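PDB 5JLD: arginyl-tRNA synthetase, putative from Plasmodium falciparum, which probably catalyses the ATP-dependent attachment of L-arginine to its cognate tRNA, releasing AMP and diphosphate. Local coordinates for residues A[137-149]-A[251-263]. Sequence-based numbering, arbitrary orientation.
Sequences DFSSPNIAKEMHV and LCESSKKEFDKLY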
loop_
_atom_site.group_PDB
_atom_site.type_symbol
_atom_site.label_atom_id
_atom_site.label_comp_id
_atom_site.label_asym_id
_atom_site.label_seq_id
_atom_site.Cartn_x
_atom_site.Cartn_y
_atom_site.Cartn_z
ATOM N N ASP A 137 7.358 7.492 3.053
ATOM C CA ASP A 137 8.237 7.460 4.220
ATOM C C ASP A 137 7.875 6.246 5.058
ATOM O O ASP A 137 6.803 6.217 5.652
ATOM C CB ASP A 137 8.073 8.762 5.014
ATOM C CG ASP A 137 9.016 8.877 6.199
ATOM O OD1 ASP A 137 9.313 7.872 6.884
ATOM O OD2 ASP A 137 9.469 10.014 6.455
ATOM N N PHE A 138 8.749 5.244 5.094
ATOM C CA PHE A 138 8.426 4.012 5.790
ATOM C C PHE A 138 9.642 3.275 6.336
ATOM O O PHE A 138 10.792 3.654 6.069
ATOM C CB PHE A 138 7.587 3.073 4.877
ATOM C CG PHE A 138 8.305 2.566 3.638
ATOM C CD1 PHE A 138 8.748 3.443 2.645
ATOM C CD2 PHE A 138 8.468 1.195 3.431
ATOM C CE1 PHE A 138 9.378 2.961 1.481
ATOM C CE2 PHE A 138 9.092 0.700 2.274
ATOM C CZ PHE A 138 9.551 1.585 1.298
ATOM N N SER A 139 9.333 2.239 7.123
ATOM C CA SER A 139 10.264 1.388 7.866
ATOM C C SER A 139 10.803 2.095 9.110
ATOM O O SER A 139 10.427 1.758 10.226
ATOM C CB SER A 139 11.416 0.910 6.981
ATOM O OG SER A 139 12.066 -0.177 7.585
ATOM N N SER A 140 11.695 3.056 8.922
ATOM C CA SER A 140 12.192 3.894 10.031
ATOM C C SER A 140 12.930 3.170 11.186
ATOM O O SER A 140 12.619 3.386 12.361
ATOM C CB SER A 140 11.019 4.684 10.622
ATOM O OG SER A 140 10.296 5.338 9.602
ATOM N N PRO A 141 13.929 2.334 10.877
ATOM C CA PRO A 141 14.623 1.782 12.041
ATOM C C PRO A 141 15.504 2.835 12.719
ATOM O O PRO A 141 15.721 3.924 12.159
ATOM C CB PRO A 141 15.480 0.670 11.441
ATOM C CG PRO A 141 15.793 1.165 10.073
ATOM C CD PRO A 141 14.539 1.893 9.609
ATOM N N ASN A 142 15.995 2.499 13.911
ATOM C CA ASN A 142 16.945 3.333 14.647
ATOM C C ASN A 142 18.297 2.652 14.742
ATOM O O ASN A 142 18.367 1.484 15.127
ATOM C CB ASN A 142 16.435 3.636 16.057
ATOM C CG ASN A 142 15.154 4.442 16.053
ATOM O OD1 ASN A 142 15.029 5.421 15.318
ATOM N ND2 ASN A 142 14.192 4.034 16.876
ATOM N N ILE A 143 19.359 3.388 14.398
ATOM C CA ILE A 143 20.730 2.912 14.543
ATOM C C ILE A 143 20.979 2.435 15.970
ATOM O O ILE A 143 20.486 3.035 16.928
ATOM C CB ILE A 143 21.767 4.023 14.182
ATOM C CG1 ILE A 143 21.501 4.587 12.781
ATOM C CG2 ILE A 143 23.215 3.521 14.350
ATOM C CD1 ILE A 143 21.679 3.585 11.608
ATOM N N ALA A 144 21.723 1.338 16.095
ATOM C CA ALA A 144 22.123 0.777 17.385
ATOM C C ALA A 144 20.927 0.300 18.200
ATOM O O ALA A 144 21.007 0.174 19.416
ATOM C CB ALA A 144 22.944 1.797 18.185
ATOM N N LYS A 145 19.822 0.029 17.516
ATOM C CA LYS A 145 18.660 -0.582 18.144
ATOM C C LYS A 145 18.098 -1.686 17.279
ATOM O O LYS A 145 18.234 -1.664 16.058
ATOM C CB LYS A 145 17.562 0.437 18.414
ATOM C CG LYS A 145 17.894 1.431 19.479
ATOM C CD LYS A 145 16.656 2.211 19.837
ATOM C CE LYS A 145 16.905 3.049 21.073
ATOM N NZ LYS A 145 15.703 3.833 21.463
ATOM N N GLU A 146 17.443 -2.653 17.907
ATOM C CA GLU A 146 16.918 -3.758 17.130
ATOM C C GLU A 146 15.706 -3.265 16.350
ATOM O O GLU A 146 14.895 -2.473 16.849
ATOM C CB GLU A 146 16.564 -4.960 18.002
ATOM C CG GLU A 146 17.712 -5.938 18.168
ATOM C CD GLU A 146 18.426 -6.277 16.892
ATOM O OE1 GLU A 146 17.779 -6.324 15.803
ATOM O OE2 GLU A 146 19.686 -6.420 16.935
ATOM N N MET A 147 15.623 -3.710 15.105
ATOM C CA MET A 147 14.400 -3.583 14.336
ATOM C C MET A 147 13.380 -4.488 14.992
ATOM O O MET A 147 13.700 -5.622 15.331
ATOM C CB MET A 147 14.611 -3.980 12.874
ATOM C CG MET A 147 15.435 -3.008 12.057
ATOM S SD MET A 147 15.303 -3.328 10.283
ATOM C CE MET A 147 13.550 -3.044 10.015
ATOM N N HIS A 148 12.161 -3.987 15.180
ATOM C CA HIS A 148 11.087 -4.807 15.742
ATOM C C HIS A 148 9.938 -4.988 14.760
ATOM O O HIS A 148 9.925 -4.398 13.676
ATOM C CB HIS A 148 10.569 -4.211 17.055
ATOM C CG HIS A 148 10.107 -2.791 16.945
ATOM N ND1 HIS A 148 9.120 -2.389 16.067
ATOM C CD2 HIS A 148 10.503 -1.674 17.602
ATOM C CE1 HIS A 148 8.925 -1.088 16.195
ATOM N NE2 HIS A 148 9.752 -0.628 17.118
ATOM N N VAL A 149 8.969 -5.806 15.161
ATOM C CA VAL A 149 7.866 -6.202 14.297
ATOM C C VAL A 149 7.066 -5.008 13.749
ATOM O O VAL A 149 6.542 -5.068 12.633
ATOM C CB VAL A 149 6.929 -7.189 15.042
ATOM C CG1 VAL A 149 6.187 -6.499 16.177
ATOM C CG2 VAL A 149 5.967 -7.830 14.075
ATOM N N LEU A 251 29.324 3.363 13.362
ATOM C CA LEU A 251 28.120 2.799 13.987
ATOM C C LEU A 251 26.955 2.709 12.992
ATOM O O LEU A 251 26.311 1.656 12.836
ATOM C CB LEU A 251 27.705 3.646 15.197
ATOM C CG LEU A 251 28.350 3.363 16.566
ATOM C CD1 LEU A 251 29.833 3.078 16.441
ATOM C CD2 LEU A 251 28.139 4.545 17.508
ATOM N N CYS A 252 26.695 3.834 12.332
ATOM C CA CYS A 252 25.667 3.918 11.322
ATOM C C CYS A 252 25.921 2.877 10.247
ATOM O O CYS A 252 25.008 2.161 9.847
ATOM C CB CYS A 252 25.617 5.321 10.726
ATOM S SG CYS A 252 25.048 6.576 11.896
ATOM N N GLU A 253 27.167 2.755 9.803
ATOM C CA GLU A 253 27.455 1.793 8.744
ATOM C C GLU A 253 27.160 0.363 9.187
ATOM O O GLU A 253 26.494 -0.398 8.459
ATOM C CB GLU A 253 28.900 1.926 8.282
ATOM C CG GLU A 253 29.108 3.130 7.386
ATOM C CD GLU A 253 30.562 3.396 7.083
ATOM O OE1 GLU A 253 31.434 2.721 7.673
ATOM O OE2 GLU A 253 30.829 4.284 6.246
ATOM N N SER A 254 27.623 0.011 10.387
ATOM C CA SER A 254 27.352 -1.328 10.927
ATOM C C SER A 254 25.850 -1.660 11.028
ATOM O O SER A 254 25.365 -2.717 10.517
ATOM C CB SER A 254 28.007 -1.473 12.306
ATOM O OG SER A 254 27.262 -2.351 13.134
ATOM N N SER A 255 25.109 -0.763 11.682
ATOM C CA SER A 255 23.657 -0.971 11.827
ATOM C C SER A 255 22.972 -1.069 10.471
ATOM O O SER A 255 22.089 -1.906 10.263
ATOM C CB SER A 255 23.018 0.150 12.649
ATOM O OG SER A 255 23.094 -0.133 14.033
ATOM N N LYS A 256 23.384 -0.224 9.539
ATOM C CA LYS A 256 22.787 -0.260 8.213
ATOM C C LYS A 256 23.090 -1.581 7.504
ATOM O O LYS A 256 22.244 -2.085 6.767
ATOM C CB LYS A 256 23.268 0.925 7.382
ATOM C CG LYS A 256 22.632 2.241 7.814
ATOM C CD LYS A 256 23.208 3.418 7.035
ATOM C CE LYS A 256 22.582 4.735 7.481
ATOM N NZ LYS A 256 23.030 5.850 6.628
ATOM N N LYS A 257 24.268 -2.168 7.718
ATOM C CA LYS A 257 24.491 -3.488 7.116
ATOM C C LYS A 257 23.501 -4.498 7.705
ATOM O O LYS A 257 22.891 -5.328 6.969
ATOM C CB LYS A 257 25.924 -3.971 7.316
ATOM N N GLU A 258 23.314 -4.406 9.025
ATOM C CA GLU A 258 22.372 -5.332 9.675
ATOM C C GLU A 258 20.940 -5.179 9.116
ATOM O O GLU A 258 20.277 -6.163 8.773
ATOM C CB GLU A 258 22.376 -5.124 11.189
ATOM C CG GLU A 258 22.190 -6.406 11.981
ATOM C CD GLU A 258 23.388 -7.339 11.855
ATOM O OE1 GLU A 258 24.538 -6.856 11.963
ATOM O OE2 GLU A 258 23.184 -8.552 11.641
ATOM N N PHE A 259 20.480 -3.939 9.009
ATOM C CA PHE A 259 19.167 -3.643 8.461
ATOM C C PHE A 259 19.056 -4.156 7.016
ATOM O O PHE A 259 18.007 -4.696 6.602
ATOM C CB PHE A 259 18.881 -2.132 8.518
ATOM C CG PHE A 259 18.906 -1.539 9.920
ATOM C CD1 PHE A 259 18.765 -2.347 11.044
ATOM C CD2 PHE A 259 19.075 -0.170 10.103
ATOM C CE1 PHE A 259 18.793 -1.803 12.329
ATOM C CE2 PHE A 259 19.099 0.392 11.385
ATOM C CZ PHE A 259 18.956 -0.428 12.500
ATOM N N ASP A 260 20.146 -4.007 6.263
ATOM C CA ASP A 260 20.137 -4.348 4.842
ATOM C C ASP A 260 19.991 -5.848 4.626
ATOM O O ASP A 260 19.345 -6.265 3.661
ATOM C CB ASP A 260 21.400 -3.845 4.136
ATOM C CG ASP A 260 21.393 -2.330 3.924
ATOM O OD1 ASP A 260 20.462 -1.657 4.421
ATOM O OD2 ASP A 260 22.333 -1.808 3.283
ATOM N N LYS A 261 20.587 -6.657 5.502
ATOM C CA LYS A 261 20.315 -8.097 5.404
ATOM C C LYS A 261 18.791 -8.393 5.376
ATOM O O LYS A 261 18.276 -9.113 4.489
ATOM C CB LYS A 261 20.979 -8.848 6.557
ATOM C CG LYS A 261 22.504 -8.827 6.522
ATOM C CD LYS A 261 23.093 -9.122 7.897
ATOM C CE LYS A 261 24.527 -9.659 7.823
ATOM N NZ LYS A 261 25.274 -9.190 6.617
ATOM N N LEU A 262 18.075 -7.813 6.335
ATOM C CA LEU A 262 16.633 -7.967 6.402
ATOM C C LEU A 262 15.953 -7.441 5.127
ATOM O O LEU A 262 15.132 -8.141 4.500
ATOM C CB LEU A 262 16.064 -7.245 7.618
ATOM C CG LEU A 262 14.533 -7.281 7.706
ATOM C CD1 LEU A 262 14.039 -8.716 7.939
ATOM C CD2 LEU A 262 14.013 -6.342 8.774
ATOM N N TYR A 263 16.295 -6.211 4.747
ATOM C CA TYR A 263 15.637 -5.586 3.603
ATOM C C TYR A 263 15.796 -6.446 2.355
ATOM O O TYR A 263 14.831 -6.645 1.609
ATOM C CB TYR A 263 16.180 -4.177 3.353
ATOM C CG TYR A 263 15.756 -3.166 4.409
ATOM C CD1 TYR A 263 14.424 -3.085 4.847
ATOM C CD2 TYR A 263 16.691 -2.307 4.984
ATOM C CE1 TYR A 263 14.044 -2.162 5.823
ATOM C CE2 TYR A 263 16.326 -1.382 5.952
ATOM C CZ TYR A 263 15.012 -1.311 6.370
ATOM O OH TYR A 263 14.682 -0.395 7.336
#
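Ile-143, Phe-259 and Met-147 interlock where the loop after strand 133-137 lies along helix 242-265 in the Rossmann-type catalytic domain of this class I synthetase. The loop leads into the HIGH signature, which begins here at His-148, just before helix 149-167. Midway it makes a type II turn, Asn-142 to Lys-145, with Ile-143 leading its central pair. Ile-143 CG1 stands beside the backbone N (chi1 -54°), which leaves CG2 anti to it, and two of its methyls, Ile-143 CG2 and CD1, both rest on Ser-255 CB, 3.8 Å away. CD1 also reaches Phe-259, while Val-178 and Phe-185 help enclose the isoleucine. A small serine lets the turn come close and also anchors it, because Ala-144 N donates an almost straight bond to Ser-255 OG (2.9 Å, 161°). Ala-144, third in the turn, takes the left-handed backbone (phi 64°) that such a turn needs, and its small methyl packs against Ile-188.

Phe-259 projects from the helix into the curve of the loop. Pro-141 CB sits over one face, 3.8 Å from the centroid of the Phe-259 ring, as a CH-pi contact; Ser-255 O lies above the opposite face, offset toward the rim. The weakly positive C-H edge meets two carbonyls, Lys-145 O and Asn-142 O, the latter 3.3 Å from Phe-259 CZ and also accepting the turn's bond from Lys-145 N.

Met-147 suits the junction between two rings because its chain is flexible and its sulfur polarisable. Met-147 SD approaches Phe-259 obliquely, 4.4 Å from the ring centroid, and makes a longer Met-aromatic contact with Tyr-263. A bend at chi3 sets Met-147 CE 3.6 Å from Leu-262 CD2, with Leu-401 packing against both residues. Beyond the methionine, Tyr-263 OH shares a 2.6 Å hydrogen bond with Ser-139 OG; Asn-176 ND2 also bonds the phenol oxygen, and Thr-155 OG1 the serine oxygen.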